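Local structure of putative uncharacterized protein PAE0789 (Pyrobaculum aerophilum, 2ZYZ) at residues 35-40 and 48-53; 54-59 and 85-90. The protein is probably a structural subunit of a splicing endonuclease and may bind nucleic acid. All coordinates share one frame; numbering follows the deposited sequence.

Contact 1. Residues 35-40 and 48-53; sequences RGFKII and FIAEKK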
# COMPACT_ATOMS: atom_id res chain seq x y z
N ARG C 35 -11.53 -27.97 0.06
CA ARG C 35 -11.09 -27.79 1.42
C ARG C 35 -12.13 -28.39 2.38
O ARG C 35 -12.06 -28.21 3.56
CB ARG C 35 -10.83 -26.30 1.73
CG ARG C 35 -9.58 -25.69 1.11
CD ARG C 35 -9.62 -24.22 1.13
NE ARG C 35 -8.49 -23.54 0.54
CZ ARG C 35 -7.41 -23.16 1.22
NH1 ARG C 35 -7.31 -23.45 2.48
NH2 ARG C 35 -6.42 -22.52 0.64
N GLY C 36 -13.10 -29.09 1.83
CA GLY C 36 -14.14 -29.73 2.62
C GLY C 36 -15.26 -28.86 3.11
O GLY C 36 -15.91 -29.14 4.09
N PHE C 37 -15.50 -27.74 2.45
CA PHE C 37 -16.71 -26.98 2.68
C PHE C 37 -17.90 -27.51 1.90
O PHE C 37 -17.76 -28.01 0.84
CB PHE C 37 -16.52 -25.51 2.34
CG PHE C 37 -15.70 -24.77 3.31
CD1 PHE C 37 -14.38 -24.96 3.36
CD2 PHE C 37 -16.26 -23.86 4.16
CE1 PHE C 37 -13.64 -24.27 4.24
CE2 PHE C 37 -15.53 -23.17 5.04
CZ PHE C 37 -14.21 -23.39 5.08
N LYS C 38 -19.08 -27.32 2.45
CA LYS C 38 -20.24 -27.34 1.61
C LYS C 38 -20.96 -26.07 1.44
O LYS C 38 -21.09 -25.31 2.35
CB LYS C 38 -21.19 -28.47 1.89
CG LYS C 38 -21.73 -29.10 0.55
CD LYS C 38 -21.87 -28.08 -0.65
CE LYS C 38 -21.27 -28.51 -1.92
NZ LYS C 38 -20.23 -29.53 -1.70
N ILE C 39 -21.46 -25.85 0.24
CA ILE C 39 -22.14 -24.63 -0.02
C ILE C 39 -23.57 -24.74 0.43
O ILE C 39 -24.24 -25.67 0.04
CB ILE C 39 -22.11 -24.25 -1.49
CG1 ILE C 39 -20.73 -24.41 -2.08
CG2 ILE C 39 -22.59 -22.84 -1.67
CD1 ILE C 39 -19.67 -23.76 -1.34
N ILE C 40 -24.02 -23.77 1.21
CA ILE C 40 -25.30 -23.83 1.91
C ILE C 40 -26.34 -23.07 1.14
O ILE C 40 -27.36 -23.60 0.82
CB ILE C 40 -25.22 -23.31 3.36
CG1 ILE C 40 -24.23 -24.09 4.19
CG2 ILE C 40 -26.57 -23.23 3.98
CD1 ILE C 40 -24.41 -25.45 4.12
N PHE C 48 -22.35 -15.72 -0.48
CA PHE C 48 -22.88 -17.03 -0.22
C PHE C 48 -22.53 -17.51 1.18
O PHE C 48 -21.70 -16.95 1.78
CB PHE C 48 -22.47 -18.07 -1.24
CG PHE C 48 -21.00 -18.30 -1.32
CD1 PHE C 48 -20.40 -19.30 -0.62
CD2 PHE C 48 -20.21 -17.52 -2.14
CE1 PHE C 48 -19.11 -19.51 -0.72
CE2 PHE C 48 -18.90 -17.76 -2.22
CZ PHE C 48 -18.36 -18.75 -1.48
N ILE C 49 -23.21 -18.54 1.65
CA ILE C 49 -22.91 -19.17 2.91
C ILE C 49 -22.34 -20.53 2.63
O ILE C 49 -22.88 -21.24 1.84
CB ILE C 49 -24.18 -19.35 3.76
CG1 ILE C 49 -24.83 -18.01 3.99
CG2 ILE C 49 -23.86 -20.01 5.11
CD1 ILE C 49 -26.13 -18.04 4.58
N ALA C 50 -21.26 -20.88 3.31
CA ALA C 50 -20.72 -22.21 3.20
C ALA C 50 -20.28 -22.67 4.57
O ALA C 50 -20.12 -21.88 5.43
CB ALA C 50 -19.61 -22.25 2.30
N GLU C 51 -20.08 -23.96 4.74
CA GLU C 51 -19.90 -24.56 6.06
C GLU C 51 -18.79 -25.59 6.10
O GLU C 51 -18.72 -26.43 5.26
CB GLU C 51 -21.18 -25.21 6.52
CG GLU C 51 -20.96 -26.15 7.69
CD GLU C 51 -22.20 -26.42 8.52
OE1 GLU C 51 -22.01 -26.77 9.70
OE2 GLU C 51 -23.34 -26.33 8.00
N LYS C 52 -17.91 -25.48 7.07
CA LYS C 52 -17.01 -26.53 7.42
C LYS C 52 -17.20 -26.82 8.89
O LYS C 52 -18.03 -27.56 9.26
CB LYS C 52 -15.58 -26.18 7.15
CG LYS C 52 -14.72 -27.33 6.79
CD LYS C 52 -13.28 -26.99 6.86
CE LYS C 52 -12.41 -28.16 6.83
NZ LYS C 52 -11.08 -27.78 6.35
N LYS C 53 -16.47 -26.15 9.74
CA LYS C 53 -16.77 -26.39 11.14
C LYS C 53 -17.97 -25.56 11.54
O LYS C 53 -18.89 -26.06 12.11
CB LYS C 53 -15.58 -26.13 12.04
CG LYS C 53 -14.47 -27.15 11.91
CD LYS C 53 -13.10 -26.56 12.13
CE LYS C 53 -12.06 -27.36 11.43
NZ LYS C 53 -11.82 -26.92 10.04
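The side chains of K52 and F37 cross at about a right angle, with K52 CB over the centre of one ring face, 3.7 Å from the ring centroid and 11° off the normal, a CH-pi contact. Beyond CB the lysine chain is extended: CG passes G36 O, CD runs by F37 CE1 at 3.8 Å, and NZ gives a 3.0 Å hydrogen bond to R35 O, which it meets almost head-on (C=O...N 164°). The ammonium group thus grips a backbone carbonyl just past the end of helix 23-34, where G36, at positive phi, is the C-prime residue of a Schellman motif. From this turn the chain enters the first strand of the beta hairpin 38-44/47-51. K38 and E51 form an antiparallel hydrogen-bonded pair, with K38 N to E51 O at 3.0 Å and E51 N to K38 O at 2.9 Å; I40 N continues the pattern to I49 O at 2.8 Å. In the non-hydrogen-bonded pair, I39 CD1 packs on A50 CB at 3.9 Å, and CG2, anti to the backbone N, leads toward F48 CD1. I40 CG1 and CD1 both touch E51 CB. Further out, the E51 carboxylate has R55 as its partner, F29 and K33 of the helix touch I39, and an apolar side chain of another protein chain packs on F37.

Contact 2. Residues 54-59 and 85-90; sequences ERYLFY and PVVLAL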
# COMPACT_ATOMS: atom_id res chain seq x y z
N GLU C 54 -17.94 -24.28 11.22
CA GLU C 54 -19.09 -23.43 11.40
C GLU C 54 -19.55 -22.92 10.04
O GLU C 54 -18.95 -23.24 9.08
CB GLU C 54 -18.84 -22.31 12.40
CG GLU C 54 -17.58 -21.53 12.25
CD GLU C 54 -17.35 -20.41 13.36
OE1 GLU C 54 -18.28 -19.88 13.98
OE2 GLU C 54 -16.20 -20.03 13.59
N ARG C 55 -20.64 -22.19 9.99
CA ARG C 55 -21.02 -21.47 8.79
C ARG C 55 -20.39 -20.10 8.70
O ARG C 55 -20.36 -19.39 9.65
CB ARG C 55 -22.52 -21.32 8.70
CG ARG C 55 -23.23 -22.61 8.91
CD ARG C 55 -24.62 -22.59 8.45
NE ARG C 55 -25.11 -23.91 8.13
CZ ARG C 55 -26.40 -24.16 7.91
NH1 ARG C 55 -26.79 -25.36 7.63
NH2 ARG C 55 -27.27 -23.18 7.93
N TYR C 56 -19.93 -19.77 7.51
CA TYR C 56 -19.38 -18.47 7.24
C TYR C 56 -20.12 -17.76 6.11
O TYR C 56 -20.63 -18.38 5.27
CB TYR C 56 -17.92 -18.59 6.82
CG TYR C 56 -16.96 -19.35 7.72
CD1 TYR C 56 -16.81 -20.69 7.59
CD2 TYR C 56 -16.15 -18.71 8.61
CE1 TYR C 56 -15.99 -21.37 8.32
CE2 TYR C 56 -15.28 -19.42 9.37
CZ TYR C 56 -15.21 -20.76 9.20
OH TYR C 56 -14.35 -21.58 9.89
N LEU C 57 -20.09 -16.45 6.12
CA LEU C 57 -20.56 -15.69 5.03
C LEU C 57 -19.40 -15.27 4.17
O LEU C 57 -18.55 -14.58 4.63
CB LEU C 57 -21.33 -14.48 5.51
CG LEU C 57 -21.97 -13.55 4.51
CD1 LEU C 57 -23.07 -14.23 3.81
CD2 LEU C 57 -22.47 -12.35 5.21
N PHE C 58 -19.39 -15.73 2.92
CA PHE C 58 -18.35 -15.44 1.98
C PHE C 58 -18.73 -14.30 1.05
O PHE C 58 -19.85 -14.25 0.57
CB PHE C 58 -17.99 -16.65 1.16
CG PHE C 58 -17.23 -17.67 1.90
CD1 PHE C 58 -17.88 -18.59 2.63
CD2 PHE C 58 -15.86 -17.72 1.85
CE1 PHE C 58 -17.17 -19.54 3.31
CE2 PHE C 58 -15.16 -18.65 2.53
CZ PHE C 58 -15.82 -19.56 3.26
N TYR C 59 -17.75 -13.45 0.76
CA TYR C 59 -17.91 -12.40 -0.22
C TYR C 59 -16.73 -12.45 -1.18
O TYR C 59 -15.61 -12.42 -0.77
CB TYR C 59 -18.02 -11.04 0.46
CG TYR C 59 -18.19 -9.87 -0.46
CD1 TYR C 59 -19.20 -9.84 -1.36
CD2 TYR C 59 -17.34 -8.81 -0.42
CE1 TYR C 59 -19.36 -8.81 -2.18
CE2 TYR C 59 -17.50 -7.77 -1.27
CZ TYR C 59 -18.51 -7.79 -2.14
OH TYR C 59 -18.65 -6.78 -2.96
N PRO C 85 -19.25 -15.39 11.00
CA PRO C 85 -18.08 -14.65 10.55
C PRO C 85 -18.05 -14.45 9.06
O PRO C 85 -18.55 -15.29 8.34
CB PRO C 85 -16.93 -15.53 10.94
CG PRO C 85 -17.48 -16.82 11.07
CD PRO C 85 -18.84 -16.69 11.52
N VAL C 86 -17.41 -13.38 8.64
CA VAL C 86 -17.31 -12.99 7.23
C VAL C 86 -15.91 -13.30 6.70
O VAL C 86 -14.95 -13.03 7.34
CB VAL C 86 -17.64 -11.50 7.03
CG1 VAL C 86 -17.60 -11.10 5.60
CG2 VAL C 86 -18.97 -11.20 7.61
N VAL C 87 -15.85 -13.90 5.53
CA VAL C 87 -14.61 -14.25 4.87
C VAL C 87 -14.67 -13.62 3.50
O VAL C 87 -15.61 -13.77 2.80
CB VAL C 87 -14.43 -15.77 4.71
CG1 VAL C 87 -13.14 -16.11 4.04
CG2 VAL C 87 -14.44 -16.44 6.03
N LEU C 88 -13.64 -12.88 3.17
CA LEU C 88 -13.46 -12.34 1.85
C LEU C 88 -12.67 -13.32 1.01
O LEU C 88 -11.61 -13.68 1.34
CB LEU C 88 -12.71 -11.02 1.90
CG LEU C 88 -13.38 -9.96 2.74
CD1 LEU C 88 -12.56 -8.73 2.92
CD2 LEU C 88 -14.78 -9.72 2.38
N ALA C 89 -13.22 -13.73 -0.11
CA ALA C 89 -12.53 -14.64 -0.96
C ALA C 89 -11.92 -13.82 -2.08
O ALA C 89 -12.61 -13.36 -2.90
CB ALA C 89 -13.48 -15.63 -1.53
N LEU C 90 -10.61 -13.69 -2.08
CA LEU C 90 -9.93 -12.86 -3.05
C LEU C 90 -9.44 -13.66 -4.23
O LEU C 90 -8.75 -14.59 -4.05
CB LEU C 90 -8.74 -12.17 -2.42
CG LEU C 90 -8.99 -11.53 -1.05
CD1 LEU C 90 -7.78 -10.93 -0.51
CD2 LEU C 90 -10.03 -10.61 -1.00
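Y56 leans against P85, just before strand 86-91, and against V87. Its CB sits 3.7 Å from P85 O and also reaches V87 CG2; the ring, swung beside the backbone N (chi1 -54°), then brings CD2 to 3.4 Å from P85 CG and to 3.8 Å from V87 CG2, while CE2 is the outermost ring atom to touch the proline, again at CG. F58 follows on the same face, running alongside V87 in the same direction, with CE2 3.6 Å from V87 CG1. On the face of L57 and V86, L88 CD2 approaches the rim of the Y59 ring, close to the ring plane, 3.9 Å from Y59 CD2. The backbones join through L57 N to P85 O, V87 N to L57 O, Y59 N to V87 O and A89 N to Y59 O (2.8 Å), alternating in direction as parallel strands do. These are the two strands of a beta-alpha-beta crossover, whose helix 69-81 covers L57, Y59 and V86; apolar side chains of another protein chain pack on F58 and V87. With side chains that meet almost wholly through carbon, the directional polar bonding across this contact falls to the backbone.

Overall arrangement
Both contacts belong to one mixed sheet, and their centres lie about 9 Å apart. Contact 1 joins strand 38-44, at one edge of the sheet within this chain, to 47-51 and is partly buried; contact 2 joins 55-62 to 86-91 near the centre of the chain and is buried. Between them 47-51 pairs antiparallel with 55-62: F48 O probably accepts a hydrogen bond from F58 N (2.9 Å), and A50 O one from Y56 N. A salt bridge from E51 of contact 1 to R55 of contact 2 also links them. Backbone hydrogen bonds hold both; side chains meet almost wholly through carbon in contact 2, whereas contact 1 adds a lysine-to-carbonyl bond at its partly exposed edge.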